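Local coordinates for sensor protein (Rhodopseudomonas palustris, PDB 2OOL), which senses light through a bound biliverdin chromophore and, as the chromophore-binding part of a bacteriophytochrome, probably controls a histidine kinase module, at residues P135-R140 and Y308-A313; F146-V151 and R174-F179. One frame throughout, in Å; residues are numbered along the deposited sequence.

Contact 1: P135-R140 and Y308-A313; sequences PRDESR and YEVRQA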
ATOM      1  N   PRO A 135       6.454 -19.370   2.592  1.00 54.19           N
ATOM      2  CA  PRO A 135       6.300 -19.180   1.158  1.00 55.59           C
ATOM      3  C   PRO A 135       6.242 -17.705   0.782  1.00 56.02           C
ATOM      4  O   PRO A 135       5.796 -16.867   1.572  1.00 56.65           O
ATOM      5  CB  PRO A 135       4.962 -19.854   0.832  1.00 55.45           C
ATOM      6  CG  PRO A 135       4.564 -20.618   2.047  1.00 55.98           C
ATOM      7  CD  PRO A 135       5.286 -20.015   3.209  1.00 54.64           C
ATOM      8  N   ARG A 136       6.679 -17.386  -0.417  1.00 56.25           N
ATOM      9  CA  ARG A 136       6.739 -16.010  -0.850  1.00 58.77           C
ATOM     10  C   ARG A 136       5.393 -15.449  -1.315  1.00 59.12           C
ATOM     11  O   ARG A 136       4.477 -16.187  -1.658  1.00 58.11           O
ATOM     12  CB  ARG A 136       7.734 -15.867  -2.005  1.00 58.33           C
ATOM     13  CG  ARG A 136       9.137 -16.348  -1.672  1.00 61.15           C
ATOM     14  CD  ARG A 136      10.191 -15.764  -2.599  1.00 62.41           C
ATOM     15  NE  ARG A 136      10.165 -14.307  -2.573  1.00 67.90           N
ATOM     16  CZ  ARG A 136      10.892 -13.520  -3.370  1.00 72.11           C
ATOM     17  NH1 ARG A 136      11.770 -14.042  -4.247  1.00 75.10           N
ATOM     18  NH2 ARG A 136      10.785 -12.194  -3.270  1.00 70.97           N
ATOM     19  N   ASP A 137       5.331 -14.128  -1.370  1.00 60.90           N
ATOM     20  CA  ASP A 137       4.191 -13.447  -1.909  1.00 63.48           C
ATOM     21  C   ASP A 137       4.046 -13.764  -3.396  1.00 65.13           C
ATOM     22  O   ASP A 137       5.027 -13.704  -4.149  1.00 64.66           O
ATOM     23  CB  ASP A 137       4.326 -11.941  -1.708  1.00 63.26           C
ATOM     24  CG  ASP A 137       3.076 -11.192  -2.129  1.00 62.58           C
ATOM     25  OD1 ASP A 137       2.099 -11.137  -1.343  1.00 64.52           O
ATOM     26  OD2 ASP A 137       3.080 -10.664  -3.254  1.00 62.82           O
ATOM     27  N   GLU A 138       2.824 -14.101  -3.805  1.00 67.30           N
ATOM     28  CA  GLU A 138       2.557 -14.565  -5.193  1.00 69.67           C
ATOM     29  C   GLU A 138       1.708 -13.646  -6.075  1.00 69.83           C
ATOM     30  O   GLU A 138       1.166 -14.112  -7.072  1.00 70.90           O
ATOM     31  CB  GLU A 138       1.847 -15.940  -5.154  1.00 70.67           C
ATOM     32  CG  GLU A 138       2.759 -17.179  -5.272  1.00 73.39           C
ATOM     33  CD  GLU A 138       1.944 -18.498  -5.225  1.00 74.08           C
ATOM     34  OE1 GLU A 138       1.402 -18.915  -6.293  1.00 78.81           O
ATOM     35  OE2 GLU A 138       1.850 -19.101  -4.114  1.00 78.79           O
ATOM     36  N   SER A 139       1.556 -12.363  -5.782  1.00 70.82           N
ATOM     37  CA  SER A 139       0.527 -11.623  -6.580  1.00 70.97           C
ATOM     38  C   SER A 139       0.976 -11.148  -7.968  1.00 70.84           C
ATOM     39  O   SER A 139       2.057 -10.594  -8.169  1.00 70.65           O
ATOM     40  CB  SER A 139      -0.125 -10.465  -5.806  1.00 71.08           C
ATOM     41  OG  SER A 139      -1.151  -9.855  -6.607  1.00 72.00           O
ATOM     42  N   ARG A 140       0.093 -11.333  -8.936  1.00 71.81           N
ATOM     43  CA  ARG A 140       0.304 -10.737 -10.236  1.00 71.89           C
ATOM     44  C   ARG A 140      -0.344  -9.330 -10.274  1.00 70.82           C
ATOM     45  O   ARG A 140      -0.452  -8.746 -11.366  1.00 71.14           O
ATOM     46  CB  ARG A 140      -0.266 -11.636 -11.355  1.00 73.22           C
ATOM     47  CG  ARG A 140      -0.092 -13.179 -11.162  1.00 75.33           C
ATOM     48  CD  ARG A 140      -0.844 -13.935 -12.309  1.00 75.94           C
ATOM     49  NE  ARG A 140      -1.018 -15.392 -12.111  1.00 78.65           N
ATOM     50  CZ  ARG A 140      -1.684 -16.188 -12.958  1.00 79.23           C
ATOM     51  NH1 ARG A 140      -2.241 -15.673 -14.051  1.00 80.83           N
ATOM     52  NH2 ARG A 140      -1.803 -17.496 -12.720  1.00 79.96           N
ATOM     53  N   TYR A 308       3.420 -12.830   3.964  1.00 54.94           N
ATOM     54  CA  TYR A 308       3.780 -11.903   5.006  1.00 54.58           C
ATOM     55  C   TYR A 308       3.375 -10.459   4.658  1.00 55.54           C
ATOM     56  O   TYR A 308       2.911  -9.700   5.534  1.00 53.91           O
ATOM     57  CB  TYR A 308       5.266 -11.946   5.222  1.00 56.75           C
ATOM     58  CG  TYR A 308       5.734 -11.285   6.481  1.00 57.34           C
ATOM     59  CD1 TYR A 308       5.648 -11.943   7.692  1.00 58.61           C
ATOM     60  CD2 TYR A 308       6.280 -10.023   6.455  1.00 57.99           C
ATOM     61  CE1 TYR A 308       6.106 -11.351   8.851  1.00 58.57           C
ATOM     62  CE2 TYR A 308       6.746  -9.424   7.609  1.00 56.80           C
ATOM     63  CZ  TYR A 308       6.642 -10.084   8.796  1.00 57.82           C
ATOM     64  OH  TYR A 308       7.107  -9.498   9.961  1.00 61.46           O
ATOM     65  N   GLU A 309       3.605 -10.076   3.396  1.00 54.60           N
ATOM     66  CA  GLU A 309       3.362  -8.731   2.938  1.00 54.95           C
ATOM     67  C   GLU A 309       1.851  -8.413   2.940  1.00 55.24           C
ATOM     68  O   GLU A 309       1.472  -7.293   3.272  1.00 55.50           O
ATOM     69  CB  GLU A 309       3.929  -8.503   1.509  1.00 55.66           C
ATOM     70  CG  GLU A 309       5.467  -8.608   1.360  1.00 56.69           C
ATOM     71  CD  GLU A 309       5.945  -9.997   0.931  1.00 59.81           C
ATOM     72  OE1 GLU A 309       5.307 -11.006   1.329  1.00 58.76           O
ATOM     73  OE2 GLU A 309       6.956 -10.072   0.178  1.00 62.65           O
ATOM     74  N   VAL A 310       1.004  -9.387   2.603  1.00 54.23           N
ATOM     75  CA  VAL A 310      -0.432  -9.194   2.722  1.00 54.21           C
ATOM     76  C   VAL A 310      -0.872  -9.008   4.178  1.00 54.40           C
ATOM     77  O   VAL A 310      -1.752  -8.176   4.462  1.00 53.87           O
ATOM     78  CB  VAL A 310      -1.244 -10.277   2.008  1.00 54.33           C
ATOM     79  CG1 VAL A 310      -2.764 -10.090   2.289  1.00 54.13           C
ATOM     80  CG2 VAL A 310      -0.994 -10.193   0.469  1.00 53.80           C
ATOM     81  N   ARG A 311      -0.240  -9.735   5.095  1.00 54.30           N
ATOM     82  CA  ARG A 311      -0.480  -9.593   6.529  1.00 54.30           C
ATOM     83  C   ARG A 311      -0.033  -8.246   7.024  1.00 54.48           C
ATOM     84  O   ARG A 311      -0.742  -7.648   7.840  1.00 56.29           O
ATOM     85  CB  ARG A 311       0.129 -10.769   7.344  1.00 54.29           C
ATOM     86  CG  ARG A 311      -0.431 -12.119   6.840  1.00 55.08           C
ATOM     87  CD  ARG A 311      -0.288 -13.350   7.711  1.00 56.23           C
ATOM     88  NE  ARG A 311       0.977 -13.556   8.396  1.00 57.42           N
ATOM     89  CZ  ARG A 311       2.040 -14.193   7.885  1.00 59.77           C
ATOM     90  NH1 ARG A 311       2.063 -14.624   6.621  1.00 58.85           N
ATOM     91  NH2 ARG A 311       3.107 -14.376   8.631  1.00 57.10           N
ATOM     92  N   GLN A 312       1.093  -7.721   6.530  1.00 54.66           N
ATOM     93  CA  GLN A 312       1.519  -6.376   6.887  1.00 55.24           C
ATOM     94  C   GLN A 312       0.498  -5.311   6.401  1.00 55.14           C
ATOM     95  O   GLN A 312       0.368  -4.241   7.027  1.00 53.10           O
ATOM     96  CB  GLN A 312       2.880  -6.030   6.317  1.00 55.66           C
ATOM     97  CG  GLN A 312       4.068  -6.782   6.910  1.00 59.03           C
ATOM     98  CD  GLN A 312       5.370  -6.377   6.235  1.00 59.33           C
ATOM     99  OE1 GLN A 312       5.540  -6.523   4.998  1.00 65.18           O
ATOM    100  NE2 GLN A 312       6.275  -5.833   7.020  1.00 59.29           N
ATOM    101  N   ALA A 313      -0.174  -5.594   5.279  1.00 54.91           N
ATOM    102  CA  ALA A 313      -1.196  -4.686   4.746  1.00 55.46           C
ATOM    103  C   ALA A 313      -2.432  -4.671   5.653  1.00 55.41           C
ATOM    104  O   ALA A 313      -2.897  -3.621   6.006  1.00 56.99           O
ATOM    105  CB  ALA A 313      -1.576  -5.050   3.318  1.00 54.21           C
TER
HETATM  106  O   HOH W   1       7.534 -12.414  -1.074  1.00 50.39           O

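Contact 2: F146-V151 and R174-F179; sequences FRSVRV and RRITGF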
ATOM      1  N   PHE A 146      -1.863  -1.938  -4.035  1.00 53.90           N
ATOM      2  CA  PHE A 146      -1.518  -0.659  -3.415  1.00 54.32           C
ATOM      3  C   PHE A 146      -2.666   0.359  -3.530  1.00 54.06           C
ATOM      4  O   PHE A 146      -2.972   1.088  -2.587  1.00 53.61           O
ATOM      5  CB  PHE A 146      -0.284  -0.032  -4.055  1.00 54.57           C
ATOM      6  CG  PHE A 146       1.015  -0.745  -3.774  1.00 55.07           C
ATOM      7  CD1 PHE A 146       1.165  -1.645  -2.732  1.00 56.32           C
ATOM      8  CD2 PHE A 146       2.115  -0.474  -4.573  1.00 55.59           C
ATOM      9  CE1 PHE A 146       2.391  -2.278  -2.517  1.00 55.94           C
ATOM     10  CE2 PHE A 146       3.312  -1.087  -4.368  1.00 55.30           C
ATOM     11  CZ  PHE A 146       3.466  -1.992  -3.329  1.00 55.67           C
ATOM     12  N   ARG A 147      -3.282   0.415  -4.699  1.00 53.69           N
ATOM     13  CA  ARG A 147      -4.403   1.321  -4.933  1.00 54.17           C
ATOM     14  C   ARG A 147      -5.557   1.039  -3.979  1.00 52.98           C
ATOM     15  O   ARG A 147      -6.077   1.968  -3.373  1.00 50.95           O
ATOM     16  CB  ARG A 147      -4.870   1.210  -6.404  1.00 54.23           C
ATOM     17  CG  ARG A 147      -6.124   1.956  -6.750  1.00 54.81           C
ATOM     18  CD  ARG A 147      -6.440   1.732  -8.202  1.00 58.25           C
ATOM     19  NE  ARG A 147      -6.910   0.371  -8.460  1.00 62.24           N
ATOM     20  CZ  ARG A 147      -6.750  -0.296  -9.610  1.00 65.50           C
ATOM     21  NH1 ARG A 147      -6.100   0.239 -10.641  1.00 66.94           N
ATOM     22  NH2 ARG A 147      -7.236  -1.528  -9.728  1.00 66.90           N
ATOM     23  N   SER A 148      -5.915  -0.239  -3.812  1.00 53.13           N
ATOM     24  CA  SER A 148      -7.017  -0.590  -2.902  1.00 53.93           C
ATOM     25  C   SER A 148      -6.685  -0.226  -1.451  1.00 52.97           C
ATOM     26  O   SER A 148      -7.514   0.356  -0.765  1.00 51.10           O
ATOM     27  CB  SER A 148      -7.472  -2.071  -3.024  1.00 54.00           C
ATOM     28  OG  SER A 148      -6.501  -2.970  -2.539  1.00 55.13           O
ATOM     29  N   VAL A 149      -5.471  -0.533  -0.983  1.00 53.78           N
ATOM     30  CA  VAL A 149      -5.064  -0.115   0.378  1.00 53.77           C
ATOM     31  C   VAL A 149      -5.156   1.429   0.559  1.00 54.39           C
ATOM     32  O   VAL A 149      -5.708   1.926   1.538  1.00 53.93           O
ATOM     33  CB  VAL A 149      -3.674  -0.651   0.771  1.00 55.09           C
ATOM     34  CG1 VAL A 149      -3.203   0.005   2.079  1.00 53.18           C
ATOM     35  CG2 VAL A 149      -3.692  -2.183   0.906  1.00 53.41           C
ATOM     36  N   ARG A 150      -4.691   2.178  -0.431  1.00 55.37           N
ATOM     37  CA  ARG A 150      -4.753   3.644  -0.400  1.00 55.40           C
ATOM     38  C   ARG A 150      -6.201   4.208  -0.320  1.00 55.15           C
ATOM     39  O   ARG A 150      -6.481   5.103   0.501  1.00 54.68           O
ATOM     40  CB  ARG A 150      -3.992   4.230  -1.604  1.00 54.85           C
ATOM     41  CG  ARG A 150      -4.102   5.754  -1.708  1.00 57.03           C
ATOM     42  CD  ARG A 150      -3.499   6.323  -2.993  1.00 58.97           C
ATOM     43  NE  ARG A 150      -4.326   6.084  -4.182  1.00 60.87           N
ATOM     44  CZ  ARG A 150      -5.445   6.737  -4.478  1.00 62.48           C
ATOM     45  NH1 ARG A 150      -6.100   6.426  -5.593  1.00 61.71           N
ATOM     46  NH2 ARG A 150      -5.930   7.683  -3.673  1.00 64.14           N
ATOM     47  N   VAL A 151      -7.112   3.718  -1.162  1.00 55.26           N
ATOM     48  CA  VAL A 151      -8.465   4.273  -1.145  1.00 55.09           C
ATOM     49  C   VAL A 151      -9.188   3.847   0.147  1.00 54.69           C
ATOM     50  O   VAL A 151      -9.895   4.634   0.735  1.00 53.97           O
ATOM     51  CB  VAL A 151      -9.302   4.080  -2.494  1.00 55.85           C
ATOM     52  CG1 VAL A 151      -8.405   3.994  -3.738  1.00 54.44           C
ATOM     53  CG2 VAL A 151     -10.333   2.929  -2.430  1.00 57.00           C
ATOM     54  N   ARG A 174     -11.031  -8.413   3.280  1.00 53.96           N
ATOM     55  CA  ARG A 174     -11.527  -9.542   2.511  1.00 55.22           C
ATOM     56  C   ARG A 174     -11.033  -9.463   1.063  1.00 55.61           C
ATOM     57  O   ARG A 174     -10.629 -10.471   0.490  1.00 55.21           O
ATOM     58  CB  ARG A 174     -13.060  -9.639   2.534  1.00 54.74           C
ATOM     59  CG  ARG A 174     -13.534 -10.965   2.013  1.00 54.91           C
ATOM     60  CD  ARG A 174     -15.050 -11.211   2.194  1.00 56.11           C
ATOM     61  NE  ARG A 174     -15.918 -10.327   1.411  1.00 57.43           N
ATOM     62  CZ  ARG A 174     -16.305 -10.534   0.149  1.00 59.73           C
ATOM     63  NH1 ARG A 174     -15.891 -11.591  -0.541  1.00 60.58           N
ATOM     64  NH2 ARG A 174     -17.124  -9.668  -0.429  1.00 59.92           N
ATOM     65  N   ARG A 175     -11.054  -8.257   0.505  1.00 56.71           N
ATOM     66  CA  ARG A 175     -10.498  -7.982  -0.826  1.00 57.74           C
ATOM     67  C   ARG A 175      -9.082  -8.524  -1.042  1.00 58.00           C
ATOM     68  O   ARG A 175      -8.793  -9.118  -2.077  1.00 59.16           O
ATOM     69  CB  ARG A 175     -10.445  -6.472  -1.057  1.00 58.37           C
ATOM     70  CG  ARG A 175     -10.621  -6.033  -2.506  1.00 59.64           C
ATOM     71  CD  ARG A 175     -10.807  -4.516  -2.570  1.00 62.03           C
ATOM     72  NE  ARG A 175     -12.207  -4.122  -2.366  1.00 66.24           N
ATOM     73  CZ  ARG A 175     -12.704  -3.384  -1.363  1.00 66.40           C
ATOM     74  NH1 ARG A 175     -11.940  -2.879  -0.410  1.00 64.74           N
ATOM     75  NH2 ARG A 175     -14.016  -3.109  -1.356  1.00 67.34           N
ATOM     76  N   ILE A 176      -8.209  -8.340  -0.062  1.00 57.33           N
ATOM     77  CA  ILE A 176      -6.791  -8.602  -0.268  1.00 57.02           C
ATOM     78  C   ILE A 176      -6.346  -9.936   0.296  1.00 56.72           C
ATOM     79  O   ILE A 176      -5.255 -10.375  -0.022  1.00 57.19           O
ATOM     80  CB  ILE A 176      -5.921  -7.445   0.277  1.00 56.52           C
ATOM     81  CG1 ILE A 176      -6.023  -7.354   1.802  1.00 57.41           C
ATOM     82  CG2 ILE A 176      -6.358  -6.089  -0.378  1.00 57.05           C
ATOM     83  CD1 ILE A 176      -5.148  -6.247   2.419  1.00 56.38           C
ATOM     84  N   THR A 177      -7.178 -10.583   1.108  1.00 56.22           N
ATOM     85  CA  THR A 177      -6.870 -11.897   1.669  1.00 55.91           C
ATOM     86  C   THR A 177      -7.554 -13.020   0.905  1.00 56.15           C
ATOM     87  O   THR A 177      -7.080 -14.148   0.889  1.00 57.87           O
ATOM     88  CB  THR A 177      -7.243 -12.008   3.193  1.00 55.99           C
ATOM     89  OG1 THR A 177      -8.640 -11.810   3.422  1.00 53.13           O
ATOM     90  CG2 THR A 177      -6.467 -11.013   4.047  1.00 55.89           C
ATOM     91  N   GLY A 178      -8.699 -12.720   0.304  1.00 56.31           N
ATOM     92  CA  GLY A 178      -9.550 -13.738  -0.279  1.00 56.32           C
ATOM     93  C   GLY A 178     -10.269 -14.655   0.691  1.00 56.43           C
ATOM     94  O   GLY A 178     -10.865 -15.636   0.275  1.00 56.06           O
ATOM     95  N   PHE A 179     -10.227 -14.359   1.986  1.00 56.37           N
ATOM     96  CA  PHE A 179     -10.827 -15.259   2.977  1.00 55.71           C
ATOM     97  C   PHE A 179     -12.350 -15.106   2.863  1.00 55.05           C
ATOM     98  O   PHE A 179     -12.865 -14.042   2.511  1.00 55.30           O
ATOM     99  CB  PHE A 179     -10.330 -14.960   4.404  1.00 56.08           C
ATOM    100  CG  PHE A 179      -9.124 -15.780   4.848  1.00 55.58           C
ATOM    101  CD1 PHE A 179      -8.020 -15.995   4.008  1.00 56.10           C
ATOM    102  CD2 PHE A 179      -9.083 -16.302   6.120  1.00 55.32           C
ATOM    103  CE1 PHE A 179      -6.932 -16.710   4.444  1.00 57.63           C
ATOM    104  CE2 PHE A 179      -7.995 -17.014   6.583  1.00 55.08           C
ATOM    105  CZ  PHE A 179      -6.910 -17.226   5.742  1.00 57.35           C
TER

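Contact 1: P135-R140 and Y308-A313
Asp137 and Glu309 meet with the methylene of one against the carboxylate of the other: Asp137 CB lies 3.3 Å from Glu309 OE1. The side chains pass at a slant, their carboxylate planes 60° apart. Chi1 of -174° turns the Asp137 carboxylate opposite the backbone N and past Glu309 toward the next residue of the helix, where OD1 comes 3.7 Å from Val310 CG2. Asp137 OD1 also stays 4.2 Å from Glu309 OE1, a pairing of like charges that would probably raise the proton affinity of one acid. Two hydrogen bonds to the Asp137 carboxylate may partly offset it: OD1 is hydrogen-bonded to Ser307 OG, and OD2 takes a weak but straight bond from Ser139 N (3.4 Å, 171°) in the pattern of an Asx turn. The bend of Glu309 at chi2 leaves OE2 beside a bridging water, which accepts from Asp137 N (2.8 Å) and donates to Glu309 OE2 (2.7 Å). An alanine here in place of the glutamate would remove this acceptor and is likely to leave the water without its second anchor and Asp137 CB with less packing. Arg150 of the second subunit packs on both acids. The arrangement belongs to the PAS-GAF junction of phytochromes: the loop after strand 128-134 of the PAS sheet rests on the first turn of the GAF domain's helix 308-332.

Contact 2: F146-V151 and R174-F179
Arg175 is the first residue of 174-179 to reach helix 142-157, and it does so with its aliphatic part: CD lies 4.2 Å from Ser148 CB. These two residues also mark the closest backbone approach, 8.4 Å from Arg175 CA to Ser148 CA. The arginine chain bends at chi3 (-85°), and its guanidinium NH1 forms a salt bridge with Glu172, one turn earlier on its own helix. Ile176 follows, and its CG2 makes the contact, meeting Ser148 OG at 3.8 Å, while Ile176 CD1 only comes near Val149 CG2, at 4.6 Å; the isoleucine also packs on Ile317 of helix 308-332, as Val149 does on Leu316. Thr177 takes no part in the contact; its OG1 is bonded to Val173 O and takes a weak bond from Phe179 N. Gly178, still tied by its N to Arg174 O (3.0 Å), ends the helix with a positive phi of 70°, and Phe179 sets off toward strand 181-187. No hydrogen bond joins the two segments directly. The hydroxyl of Ser148, for all its closeness to a methyl group, has its polar partners in Glu172 OE2 and Phe145 O. Glu172 therefore links serine and arginine, one carboxylate oxygen to each, so the chemistry implies a thin nonpolar contact between helices, with the polar fastening supplied from the turn before it.

Contacts 1 and 2 have centres about 12 Å apart on the same side of the chain's centre. In chain order the segments run 135-140, 146-151, 174-179, 308-313, so contact 2 falls wholly between the two halves of contact 1. Helix 308-332 couples them: Val310 CG1 lies 3.4 Å from Ile176 O, and Ala313 CB 3.9 Å from Ile176 CD1. Contact 1 thus ties the PAS side to this helix, while contact 2 packs helices 142-157 and 162-177 beside it. Both also touch the second subunit, and Arg150 of this chain forms a salt bridge with Glu315 of the second subunit, placing the domain junction and the helical layer at the dimer interface.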